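PDB 1Y63: Lmaj004144AAA protein from Leishmania major, which probably transfers phosphate between ATP and AMP as an adenylate kinase of the AK6 subfamily, hydrolyses ATP and assists late maturation of the small ribosomal subunit. Local coordinates for residues E6-G17 and M80-H91. Sequence-based numbering, arbitrary orientation.
Sequences EQPKGINILITG and MVSRGNHVVDYH
Strands 12-16 and 85-89 are neighbours in the parallel sheet of a P-loop kinase, N12 to I15 pairing in turn with H86 to D89. The I13 amide donates to H86 O and its carbonyl accepts V88 N (2.8 Å, 174° at the hydrogen); I15 repeats this with V88 O and Y90 N. On the I13 and V87 face, packed against helix 23-33, I15 CG1 lies 3.7 Å from V87 CG2, beta-branched residues suiting an extended chain. On the other, L14 CD1 meets V88 CG1.

At the N-terminal end, N12 uses both halves of its amide. With CG beside the backbone N (chi1 -67°), OD1 accepts H86 ND1 at 2.8 Å, within the imidazole plane, while ND2 donates to M80 O and W100 O. This bond and the manganese on NE2, a site shared with S82 and R83, together hold the ring's rotation; S82 OG also bonds I79 O. N85 OD1 accepts the I11 amide N-H (2.9 Å). K9 NZ bridges V81 O and the E6 carboxylate.

With its hydroxyl turned away from the backbone N (chi1 -170°), T16 donates from OG1 to Y90 O. D89 OD2 is hydrogen-bonded to H39 NE2 and T24 OG1; a strand-end aspartate reaching the P-loop threonine is characteristic of P-loop NTPases.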
loop_
_atom_site.group_PDB
_atom_site.type_symbol
_atom_site.label_atom_id
_atom_site.label_comp_id
_atom_site.label_asym_id
_atom_site.label_seq_id
_atom_site.Cartn_x
_atom_site.Cartn_y
_atom_site.Cartn_z
ATOM N N GLU A 6 -14.666 -15.379 -5.227
ATOM C CA GLU A 6 -13.823 -16.382 -4.517
ATOM C C GLU A 6 -13.158 -15.735 -3.311
ATOM O O GLU A 6 -12.598 -14.646 -3.421
ATOM C CB GLU A 6 -12.767 -16.985 -5.458
ATOM C CG GLU A 6 -11.929 -18.105 -4.856
ATOM C CD GLU A 6 -11.034 -18.784 -5.882
ATOM O OE1 GLU A 6 -10.980 -18.318 -7.041
ATOM O OE2 GLU A 6 -10.381 -19.786 -5.527
ATOM N N GLN A 7 -13.249 -16.393 -2.154
ATOM C CA GLN A 7 -12.599 -15.894 -0.947
ATOM C C GLN A 7 -11.131 -16.263 -0.975
ATOM O O GLN A 7 -10.764 -17.354 -1.426
ATOM C CB GLN A 7 -13.245 -16.434 0.331
ATOM C CG GLN A 7 -14.716 -16.073 0.496
ATOM C CD GLN A 7 -14.975 -14.580 0.456
ATOM O OE1 GLN A 7 -14.571 -13.841 1.353
ATOM N NE2 GLN A 7 -15.668 -14.129 -0.590
ATOM N N PRO A 8 -10.268 -15.341 -0.522
ATOM C CA PRO A 8 -8.843 -15.631 -0.477
ATOM C C PRO A 8 -8.500 -16.872 0.335
ATOM O O PRO A 8 -9.121 -17.127 1.355
ATOM C CB PRO A 8 -8.247 -14.415 0.204
ATOM C CG PRO A 8 -9.202 -13.365 0.050
ATOM C CD PRO A 8 -10.555 -13.953 -0.102
ATOM N N LYS A 9 -7.495 -17.600 -0.132
ATOM C CA LYS A 9 -7.002 -18.807 0.543
ATOM C C LYS A 9 -5.915 -18.484 1.554
ATOM O O LYS A 9 -5.572 -19.324 2.362
ATOM C CB LYS A 9 -6.433 -19.787 -0.476
ATOM C CG LYS A 9 -7.433 -20.303 -1.476
ATOM C CD LYS A 9 -6.799 -21.311 -2.420
ATOM C CE LYS A 9 -7.674 -21.558 -3.638
ATOM N NZ LYS A 9 -7.766 -20.356 -4.519
ATOM N N GLY A 10 -5.340 -17.284 1.492
ATOM C CA GLY A 10 -4.323 -16.878 2.452
ATOM C C GLY A 10 -4.659 -15.583 3.162
ATOM O O GLY A 10 -5.813 -15.131 3.122
ATOM N N ILE A 11 -3.650 -15.002 3.810
ATOM C CA ILE A 11 -3.786 -13.708 4.484
ATOM C C ILE A 11 -3.236 -12.626 3.572
ATOM O O ILE A 11 -2.114 -12.710 3.100
ATOM C CB ILE A 11 -3.048 -13.680 5.833
ATOM C CG1 ILE A 11 -3.579 -14.798 6.749
ATOM C CG2 ILE A 11 -3.186 -12.308 6.490
ATOM C CD1 ILE A 11 -4.989 -14.578 7.212
ATOM N N ASN A 12 -4.057 -11.611 3.310
ATOM C CA ASN A 12 -3.685 -10.508 2.410
ATOM C C ASN A 12 -3.677 -9.194 3.163
ATOM O O ASN A 12 -4.630 -8.872 3.848
ATOM C CB ASN A 12 -4.659 -10.393 1.252
ATOM C CG ASN A 12 -4.609 -11.576 0.316
ATOM O OD1 ASN A 12 -3.580 -12.231 0.184
ATOM N ND2 ASN A 12 -5.729 -11.851 -0.349
ATOM N N ILE A 13 -2.590 -8.454 3.003
ATOM C CA ILE A 13 -2.405 -7.132 3.612
ATOM C C ILE A 13 -2.203 -6.092 2.529
ATOM O O ILE A 13 -1.510 -6.353 1.534
ATOM C CB ILE A 13 -1.153 -7.139 4.519
ATOM C CG1 ILE A 13 -1.272 -8.230 5.592
ATOM C CG2 ILE A 13 -0.900 -5.740 5.125
ATOM C CD1 ILE A 13 0.019 -8.395 6.352
ATOM N N LEU A 14 -2.804 -4.913 2.710
ATOM C CA LEU A 14 -2.544 -3.766 1.865
ATOM C C LEU A 14 -1.776 -2.744 2.668
ATOM O O LEU A 14 -2.153 -2.430 3.779
ATOM C CB LEU A 14 -3.848 -3.144 1.377
ATOM C CG LEU A 14 -3.744 -1.846 0.551
ATOM C CD1 LEU A 14 -2.943 -2.079 -0.718
ATOM C CD2 LEU A 14 -5.149 -1.343 0.249
ATOM N N ILE A 15 -0.657 -2.275 2.097
ATOM C CA ILE A 15 0.109 -1.142 2.639
ATOM C C ILE A 15 -0.111 0.038 1.691
ATOM O O ILE A 15 0.201 -0.033 0.493
ATOM C CB ILE A 15 1.627 -1.429 2.760
ATOM C CG1 ILE A 15 1.929 -2.803 3.381
ATOM C CG2 ILE A 15 2.297 -0.297 3.520
ATOM C CD1 ILE A 15 1.411 -3.023 4.749
ATOM N N THR A 16 -0.697 1.103 2.212
ATOM C CA THR A 16 -1.003 2.272 1.405
ATOM C C THR A 16 -0.524 3.546 2.146
ATOM O O THR A 16 0.020 3.462 3.257
ATOM C CB THR A 16 -2.502 2.293 1.037
ATOM O OG1 THR A 16 -2.741 3.305 0.049
ATOM C CG2 THR A 16 -3.401 2.573 2.279
ATOM N N GLY A 17 -0.651 4.701 1.508
ATOM C CA GLY A 17 -0.023 5.910 1.988
ATOM C C GLY A 17 0.532 6.717 0.837
ATOM O O GLY A 17 0.803 6.193 -0.246
ATOM N N MET A 80 -4.523 -12.750 -5.923
ATOM C CA MET A 80 -5.053 -12.415 -4.610
ATOM C C MET A 80 -5.817 -13.548 -3.956
ATOM O O MET A 80 -5.890 -13.612 -2.741
ATOM C CB MET A 80 -5.915 -11.156 -4.694
ATOM C CG MET A 80 -5.107 -9.943 -5.123
ATOM S SD MET A 80 -3.678 -9.573 -4.043
ATOM C CE MET A 80 -4.501 -9.286 -2.484
ATOM N N VAL A 81 -6.374 -14.455 -4.761
ATOM C CA VAL A 81 -7.142 -15.586 -4.230
ATOM C C VAL A 81 -6.318 -16.873 -4.184
ATOM O O VAL A 81 -6.827 -17.924 -3.766
ATOM C CB VAL A 81 -8.452 -15.831 -5.023
ATOM C CG1 VAL A 81 -9.320 -14.599 -4.947
ATOM C CG2 VAL A 81 -8.157 -16.215 -6.464
ATOM N N SER A 82 -5.069 -16.789 -4.619
ATOM C CA SER A 82 -4.164 -17.944 -4.659
ATOM C C SER A 82 -3.640 -18.339 -3.277
ATOM O O SER A 82 -3.708 -17.568 -2.333
ATOM C CB SER A 82 -2.993 -17.668 -5.611
ATOM O OG SER A 82 -2.064 -16.740 -5.085
ATOM N N ARG A 83 -3.098 -19.559 -3.163
ATOM C CA ARG A 83 -2.550 -20.017 -1.884
ATOM C C ARG A 83 -1.351 -19.147 -1.506
ATOM O O ARG A 83 -0.667 -18.622 -2.374
ATOM C CB ARG A 83 -2.157 -21.504 -1.939
ATOM C CG ARG A 83 -1.119 -21.857 -3.001
ATOM C CD ARG A 83 -0.693 -23.344 -2.940
ATOM N NE ARG A 83 -1.809 -24.296 -2.884
ATOM C CZ ARG A 83 -1.665 -25.623 -2.890
ATOM N NH1 ARG A 83 -0.458 -26.176 -2.963
ATOM N NH2 ARG A 83 -2.735 -26.409 -2.831
ATOM N N GLY A 84 -1.132 -18.972 -0.207
ATOM C CA GLY A 84 -0.014 -18.192 0.318
ATOM C C GLY A 84 -0.543 -16.836 0.742
ATOM O O GLY A 84 -1.716 -16.532 0.512
ATOM N N ASN A 85 0.326 -16.034 1.344
ATOM C CA ASN A 85 -0.027 -14.718 1.844
ATOM C C ASN A 85 0.550 -13.659 0.934
ATOM O O ASN A 85 1.549 -13.885 0.245
ATOM C CB ASN A 85 0.484 -14.557 3.278
ATOM C CG ASN A 85 0.096 -15.722 4.171
ATOM O OD1 ASN A 85 -1.042 -16.197 4.140
ATOM N ND2 ASN A 85 1.060 -16.211 4.970
ATOM N N HIS A 86 -0.148 -12.536 0.836
ATOM C CA HIS A 86 0.246 -11.487 -0.087
ATOM C C HIS A 86 0.266 -10.152 0.611
ATOM O O HIS A 86 -0.642 -9.841 1.396
ATOM C CB HIS A 86 -0.697 -11.444 -1.308
ATOM C CG HIS A 86 -0.876 -12.792 -1.949
ATOM N ND1 HIS A 86 -1.913 -13.637 -1.631
ATOM C CD2 HIS A 86 -0.122 -13.450 -2.863
ATOM C CE1 HIS A 86 -1.774 -14.778 -2.297
ATOM N NE2 HIS A 86 -0.703 -14.686 -3.066
ATOM N N VAL A 87 1.299 -9.367 0.322
ATOM C CA VAL A 87 1.386 -7.989 0.819
ATOM C C VAL A 87 1.388 -7.072 -0.392
ATOM O O VAL A 87 2.315 -7.085 -1.218
ATOM C CB VAL A 87 2.583 -7.750 1.795
ATOM C CG1 VAL A 87 3.944 -8.162 1.200
ATOM C CG2 VAL A 87 2.600 -6.296 2.274
ATOM N N VAL A 88 0.308 -6.339 -0.533
ATOM C CA VAL A 88 0.107 -5.480 -1.691
ATOM C C VAL A 88 0.516 -4.065 -1.286
ATOM O O VAL A 88 0.246 -3.628 -0.156
ATOM C CB VAL A 88 -1.357 -5.482 -2.123
ATOM C CG1 VAL A 88 -1.585 -4.528 -3.274
ATOM C CG2 VAL A 88 -1.754 -6.885 -2.546
ATOM N N ASP A 89 1.156 -3.373 -2.221
ATOM C CA ASP A 89 1.809 -2.095 -1.969
ATOM C C ASP A 89 1.313 -1.109 -3.017
ATOM O O ASP A 89 1.592 -1.300 -4.192
ATOM C CB ASP A 89 3.315 -2.407 -2.076
ATOM C CG ASP A 89 4.172 -1.246 -2.381
ATOM O OD1 ASP A 89 3.752 -0.097 -2.286
ATOM O OD2 ASP A 89 5.370 -1.530 -2.650
ATOM N N TYR A 90 0.524 -0.105 -2.611
ATOM C CA TYR A 90 -0.009 0.901 -3.578
ATOM C C TYR A 90 -0.441 2.164 -2.884
ATOM O O TYR A 90 -0.942 2.097 -1.767
ATOM C CB TYR A 90 -1.204 0.335 -4.386
ATOM C CG TYR A 90 -1.516 1.062 -5.691
ATOM C CD1 TYR A 90 -0.508 1.435 -6.572
ATOM C CD2 TYR A 90 -2.839 1.274 -6.091
ATOM C CE1 TYR A 90 -0.809 2.055 -7.790
ATOM C CE2 TYR A 90 -3.140 1.865 -7.312
ATOM C CZ TYR A 90 -2.125 2.246 -8.146
ATOM O OH TYR A 90 -2.432 2.851 -9.356
ATOM N N HIS A 91 -0.312 3.295 -3.581
ATOM C CA HIS A 91 -0.649 4.600 -3.018
ATOM C C HIS A 91 -2.161 4.805 -2.939
ATOM O O HIS A 91 -2.616 5.665 -2.203
ATOM C CB HIS A 91 0.029 5.728 -3.803
ATOM C CG HIS A 91 -0.434 5.851 -5.221
ATOM N ND1 HIS A 91 0.320 5.445 -6.296
ATOM C CD2 HIS A 91 -1.581 6.348 -5.737
ATOM C CE1 HIS A 91 -0.344 5.680 -7.418
ATOM N NE2 HIS A 91 -1.506 6.215 -7.104
HETATM O O HOH W 1 -2.822 -20.154 1.965
HETATM O O HOH W 2 -5.325 -15.875 -1.175
#